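Local coordinates for protein 4-amino-4-deoxychorismate lyase (Legionella pneumophila, PDB 3LUL) that belongs to the class IV aminotransferase-like family of pyridoxal phosphate enzymes and carries its cofactor covalently bound, at residues Glu27-Pro40 with Ile76-Leu90. Numbering follows the deposited sequence. Where two conformers were deposited one is given.
Sequences EGLFETIRVNSSKP and IQKDNLYHGGIKAIL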
loop_
_atom_site.group_PDB
_atom_site.type_symbol
_atom_site.label_atom_id
_atom_site.label_comp_id
_atom_site.label_asym_id
_atom_site.label_seq_id
_atom_site.Cartn_x
_atom_site.Cartn_y
_atom_site.Cartn_z
ATOM N N GLU B 27 6.502 4.137 -2.549
ATOM C CA GLU B 27 7.812 3.603 -2.910
ATOM C C GLU B 27 8.742 3.772 -1.708
ATOM O O GLU B 27 9.515 4.732 -1.617
ATOM C CB GLU B 27 8.395 4.202 -4.211
ATOM C CG GLU B 27 9.517 3.343 -4.768
ATOM C CD GLU B 27 10.014 3.890 -6.073
ATOM O OE1 GLU B 27 10.674 4.928 -6.025
ATOM O OE2 GLU B 27 9.687 3.343 -7.130
ATOM N N GLY B 28 8.588 2.852 -0.746
ATOM C CA GLY B 28 9.409 2.880 0.477
ATOM C C GLY B 28 9.423 1.531 1.166
ATOM O O GLY B 28 8.453 0.740 1.060
ATOM N N LEU B 29 10.527 1.244 1.843
ATOM C CA LEU B 29 10.728 -0.018 2.524
ATOM C C LEU B 29 11.128 0.266 3.952
ATOM O O LEU B 29 11.679 1.340 4.249
ATOM C CB LEU B 29 11.834 -0.829 1.835
ATOM C CG LEU B 29 11.566 -1.245 0.392
ATOM C CD1 LEU B 29 12.874 -1.664 -0.300
ATOM C CD2 LEU B 29 10.451 -2.365 0.370
ATOM N N PHE B 30 10.881 -0.685 4.854
ATOM C CA PHE B 30 11.348 -0.488 6.220
ATOM C C PHE B 30 11.869 -1.768 6.860
ATOM O O PHE B 30 11.599 -2.877 6.404
ATOM C CB PHE B 30 10.246 0.127 7.109
ATOM C CG PHE B 30 9.176 -0.824 7.505
ATOM C CD1 PHE B 30 8.091 -1.063 6.674
ATOM C CD2 PHE B 30 9.213 -1.460 8.740
ATOM C CE1 PHE B 30 7.090 -1.954 7.042
ATOM C CE2 PHE B 30 8.219 -2.353 9.125
ATOM C CZ PHE B 30 7.150 -2.608 8.278
ATOM N N GLU B 31 12.615 -1.564 7.948
ATOM C CA GLU B 31 13.053 -2.652 8.810
ATOM C C GLU B 31 12.842 -2.183 10.247
ATOM O O GLU B 31 13.145 -1.022 10.567
ATOM C CB GLU B 31 14.537 -2.945 8.621
ATOM C CG GLU B 31 14.844 -3.668 7.343
ATOM C CD GLU B 31 14.325 -5.094 7.323
ATOM O OE1 GLU B 31 14.077 -5.694 8.388
ATOM O OE2 GLU B 31 14.166 -5.639 6.215
ATOM N N THR B 32 12.334 -3.076 11.080
ATOM C CA THR B 32 12.143 -2.781 12.488
ATOM C C THR B 32 13.057 -3.734 13.280
ATOM O O THR B 32 12.954 -4.943 13.190
ATOM C CB THR B 32 10.633 -2.815 12.881
ATOM O OG1 THR B 32 10.490 -2.593 14.284
ATOM C CG2 THR B 32 9.971 -4.124 12.486
ATOM N N ILE B 33 13.989 -3.143 14.009
ATOM C CA ILE B 33 15.126 -3.842 14.590
ATOM C C ILE B 33 15.028 -3.760 16.118
ATOM O O ILE B 33 14.906 -2.690 16.681
ATOM C CB ILE B 33 16.432 -3.218 14.131
ATOM C CG1 ILE B 33 16.573 -3.220 12.613
ATOM C CG2 ILE B 33 17.661 -3.935 14.730
ATOM C CD1 ILE B 33 17.474 -2.086 12.093
ATOM N N ARG B 34 15.085 -4.909 16.757
ATOM C CA ARG B 34 15.129 -4.952 18.194
ATOM C C ARG B 34 16.500 -4.512 18.690
ATOM O O ARG B 34 17.529 -4.899 18.129
ATOM C CB ARG B 34 14.813 -6.344 18.675
ATOM C CG ARG B 34 14.722 -6.445 20.208
ATOM C CD ARG B 34 14.000 -7.723 20.590
ATOM N NE ARG B 34 14.010 -7.968 22.035
ATOM C CZ ARG B 34 13.338 -8.944 22.662
ATOM N NH1 ARG B 34 12.553 -9.806 21.999
ATOM N NH2 ARG B 34 13.446 -9.051 23.984
ATOM N N VAL B 35 16.522 -3.710 19.754
ATOM C CA VAL B 35 17.767 -3.325 20.390
ATOM C C VAL B 35 17.755 -3.933 21.798
ATOM O O VAL B 35 16.792 -3.711 22.559
ATOM C CB VAL B 35 17.952 -1.817 20.439
ATOM C CG1 VAL B 35 19.200 -1.471 21.256
ATOM C CG2 VAL B 35 18.077 -1.273 19.041
ATOM N N ASN B 36 18.792 -4.734 22.090
ATOM C CA ASN B 36 18.958 -5.408 23.377
ATOM C C ASN B 36 20.295 -5.013 23.963
ATOM O O ASN B 36 21.311 -5.153 23.318
ATOM C CB ASN B 36 18.939 -6.943 23.237
ATOM C CG ASN B 36 17.699 -7.479 22.534
ATOM O OD1 ASN B 36 16.582 -7.371 23.039
ATOM N ND2 ASN B 36 17.898 -8.125 21.380
ATOM N N SER B 37 20.297 -4.484 25.177
ATOM C CA SER B 37 21.516 -4.090 25.872
ATOM C C SER B 37 22.403 -3.175 25.018
ATOM O O SER B 37 23.628 -3.333 24.962
ATOM C CB SER B 37 22.259 -5.324 26.391
ATOM O OG SER B 37 21.377 -6.221 27.070
ATOM N N SER B 38 21.742 -2.227 24.352
ATOM C CA SER B 38 22.357 -1.188 23.522
ATOM C C SER B 38 22.948 -1.714 22.224
ATOM O O SER B 38 23.685 -0.994 21.562
ATOM C CB SER B 38 23.429 -0.418 24.289
ATOM O OG SER B 38 22.907 0.018 25.524
ATOM N N LYS B 39 22.630 -2.953 21.888
ATOM C CA LYS B 39 23.103 -3.596 20.654
ATOM C C LYS B 39 21.935 -3.943 19.713
ATOM O O LYS B 39 20.967 -4.583 20.130
ATOM C CB LYS B 39 23.892 -4.856 20.989
ATOM C CG LYS B 39 25.247 -4.556 21.659
ATOM C CD LYS B 39 25.813 -5.793 22.364
ATOM C CE LYS B 39 27.259 -5.581 22.851
ATOM N NZ LYS B 39 27.499 -6.175 24.214
ATOM N N PRO B 40 22.044 -3.558 18.432
ATOM C CA PRO B 40 21.013 -3.994 17.486
ATOM C C PRO B 40 21.104 -5.503 17.237
ATOM O O PRO B 40 22.154 -6.019 16.901
ATOM C CB PRO B 40 21.313 -3.178 16.209
ATOM C CG PRO B 40 22.720 -2.824 16.299
ATOM C CD PRO B 40 23.099 -2.777 17.762
ATOM N N ILE B 76 21.465 4.611 18.744
ATOM C CA ILE B 76 21.318 4.016 20.085
ATOM C C ILE B 76 22.037 4.822 21.161
ATOM O O ILE B 76 21.463 5.141 22.228
ATOM C CB ILE B 76 21.860 2.544 20.093
ATOM C CG1 ILE B 76 20.927 1.612 19.288
ATOM C CG2 ILE B 76 22.131 2.002 21.511
ATOM C CD1 ILE B 76 21.663 0.382 18.727
ATOM N N GLN B 77 23.293 5.156 20.878
ATOM C CA GLN B 77 24.092 5.989 21.771
ATOM C C GLN B 77 23.512 7.394 21.972
ATOM O O GLN B 77 23.393 7.877 23.118
ATOM C CB GLN B 77 25.529 6.067 21.255
ATOM C CG GLN B 77 26.293 4.770 21.495
ATOM C CD GLN B 77 27.742 4.831 21.013
ATOM O OE1 GLN B 77 28.202 5.853 20.491
ATOM N NE2 GLN B 77 28.462 3.724 21.177
ATOM N N LYS B 78 23.114 8.042 20.877
ATOM C CA LYS B 78 22.599 9.400 20.959
ATOM C C LYS B 78 21.287 9.439 21.735
ATOM O O LYS B 78 21.066 10.340 22.522
ATOM C CB LYS B 78 22.425 9.990 19.569
ATOM C CG LYS B 78 22.030 11.466 19.552
ATOM C CD LYS B 78 21.259 11.849 18.272
ATOM C CE LYS B 78 22.179 12.039 17.063
ATOM N NZ LYS B 78 21.402 12.084 15.766
ATOM N N ASP B 79 20.422 8.462 21.506
ATOM C CA ASP B 79 19.117 8.407 22.159
ATOM C C ASP B 79 19.119 7.627 23.476
ATOM O O ASP B 79 18.059 7.406 24.060
ATOM C CB ASP B 79 18.107 7.790 21.191
ATOM C CG ASP B 79 17.899 8.636 19.927
ATOM O OD1 ASP B 79 18.465 9.749 19.820
ATOM O OD2 ASP B 79 17.160 8.181 19.023
ATOM N N ASN B 80 20.293 7.199 23.940
ATOM C CA ASN B 80 20.438 6.498 25.207
ATOM C C ASN B 80 19.601 5.229 25.348
ATOM O O ASN B 80 19.103 4.903 26.424
ATOM C CB ASN B 80 20.186 7.487 26.362
ATOM C CG ASN B 80 21.143 8.667 26.310
ATOM O OD1 ASN B 80 22.359 8.494 26.464
ATOM N ND2 ASN B 80 20.607 9.865 26.039
ATOM N N LEU B 81 19.480 4.487 24.258
ATOM C CA LEU B 81 18.683 3.278 24.247
ATOM C C LEU B 81 19.473 2.116 24.857
ATOM O O LEU B 81 20.696 1.957 24.606
ATOM C CB LEU B 81 18.273 2.973 22.806
ATOM C CG LEU B 81 16.962 2.290 22.481
ATOM C CD1 LEU B 81 15.782 3.125 22.936
ATOM C CD2 LEU B 81 16.932 2.020 20.963
ATOM N N TYR B 82 18.805 1.321 25.690
ATOM C CA TYR B 82 19.373 0.063 26.160
ATOM C C TYR B 82 18.540 -1.044 25.566
ATOM O O TYR B 82 18.993 -1.709 24.629
ATOM C CB TYR B 82 19.471 0.021 27.684
ATOM C CG TYR B 82 20.232 -1.173 28.273
ATOM C CD1 TYR B 82 21.622 -1.107 28.506
ATOM C CD2 TYR B 82 19.560 -2.339 28.648
ATOM C CE1 TYR B 82 22.316 -2.192 29.064
ATOM C CE2 TYR B 82 20.251 -3.429 29.233
ATOM C CZ TYR B 82 21.623 -3.349 29.424
ATOM O OH TYR B 82 22.281 -4.429 30.010
ATOM N N HIS B 83 17.316 -1.237 26.060
ATOM C CA HIS B 83 16.353 -2.100 25.389
ATOM C C HIS B 83 15.364 -1.211 24.635
ATOM O O HIS B 83 14.911 -0.178 25.139
ATOM C CB HIS B 83 15.562 -2.960 26.358
ATOM C CG HIS B 83 16.388 -3.887 27.192
ATOM N ND1 HIS B 83 17.542 -4.485 26.732
ATOM C CD2 HIS B 83 16.180 -4.377 28.439
ATOM C CE1 HIS B 83 18.033 -5.271 27.673
ATOM N NE2 HIS B 83 17.222 -5.231 28.717
ATOM N N GLY B 84 14.986 -1.633 23.445
ATOM C CA GLY B 84 13.990 -0.875 22.648
ATOM C C GLY B 84 14.039 -1.277 21.193
ATOM O O GLY B 84 14.368 -2.424 20.884
ATOM N N GLY B 85 13.691 -0.343 20.309
ATOM C CA GLY B 85 13.729 -0.602 18.881
ATOM C C GLY B 85 14.302 0.505 18.051
ATOM O O GLY B 85 14.372 1.669 18.489
ATOM N N ILE B 86 14.721 0.136 16.831
ATOM C CA ILE B 86 15.059 1.118 15.803
ATOM C C ILE B 86 14.317 0.767 14.515
ATOM O O ILE B 86 14.285 -0.393 14.115
ATOM C CB ILE B 86 16.569 1.159 15.447
ATOM C CG1 ILE B 86 17.428 1.662 16.590
ATOM C CG2 ILE B 86 16.808 2.086 14.231
ATOM C CD1 ILE B 86 18.922 1.542 16.310
ATOM N N LYS B 87 13.686 1.771 13.906
ATOM C CA LYS B 87 13.027 1.598 12.596
ATOM C C LYS B 87 13.854 2.315 11.544
ATOM O O LYS B 87 14.197 3.480 11.713
ATOM C CB LYS B 87 11.602 2.130 12.634
ATOM C CG LYS B 87 10.773 1.776 11.398
ATOM C CD LYS B 87 9.285 2.188 11.569
ATOM C CE LYS B 87 8.525 2.076 10.242
ATOM N NZ LYS B 87 7.028 2.255 10.427
ATOM N N ALA B 88 14.225 1.605 10.484
ATOM C CA ALA B 88 14.920 2.195 9.319
ATOM C C ALA B 88 13.892 2.297 8.208
ATOM O O ALA B 88 13.186 1.339 7.963
ATOM C CB ALA B 88 16.034 1.315 8.875
ATOM N N ILE B 89 13.740 3.476 7.601
ATOM C CA ILE B 89 12.852 3.673 6.464
ATOM C C ILE B 89 13.688 4.130 5.276
ATOM O O ILE B 89 14.424 5.092 5.402
ATOM C CB ILE B 89 11.743 4.725 6.736
ATOM C CG1 ILE B 89 10.940 4.376 7.997
ATOM C CG2 ILE B 89 10.788 4.804 5.545
ATOM C CD1 ILE B 89 9.899 5.474 8.367
ATOM N N LEU B 90 13.576 3.410 4.150
ATOM C CA LEU B 90 14.286 3.717 2.894
ATOM C C LEU B 90 13.234 4.166 1.887
ATOM O O LEU B 90 12.302 3.408 1.574
ATOM C CB LEU B 90 14.981 2.479 2.339
ATOM C CG LEU B 90 15.772 2.628 1.044
ATOM C CD1 LEU B 90 17.035 3.420 1.286
ATOM C CD2 LEU B 90 16.098 1.240 0.450
#
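Two antiparallel strands of a mixed sheet in this class IV aminotransferase fold, 28-36 and 84-91, run side by side from Leu29 paired with Leu90 to Val35 paired with Gly84. Eight backbone bonds join them, two at each hydrogen-bonded pair; Val35 N to Gly84 O is 2.8 Å, with the donor well above the carbonyl plane. At the end of the pair, the type I' turn Asn36-Lys39, which links strands 28-36 and 39-40, is held by the loop leading out of helix 65-78. Ser37 N donates to His83 ND1 (3.2 Å), slightly tilted from the imidazole plane, while Ser38 N binds Tyr82 O and Ser38 OG reaches a lone pair of Leu81 O at 3.1 Å. With CG anti to the backbone N (chi1 -172°), Tyr82 lays its ring under the turn: Ser37 CA sits 3.5 Å from the ring centroid in a CH-pi contact, almost on the normal. On the face carrying Leu29, Glu31, Ile33 and Val35, Val35 CG2 meets Ile86 CG1 (3.9 Å), Leu81 CD2 and Ile76 CD1, and Ile76 CD1 also touches Pro40 CD at 3.6 Å. On the face of Phe30 and Lys87, the extended lysine chain crosses Phe30, carrying Lys87 NZ over the ring face in a cation-pi contact, 4.8 Å from its centroid. Tyr145 meets the Phe30 ring edge-to-face, and Leu25 of the second subunit packs on Lys87. Glu31 turns its carboxylate away to His46 and Arg49 of helix 43-57. That helix also receives Leu29 and Ile33, helix 65-78 packs on Pro40 and Ala88, and strand 106-113 continues the sheet beyond 84-91.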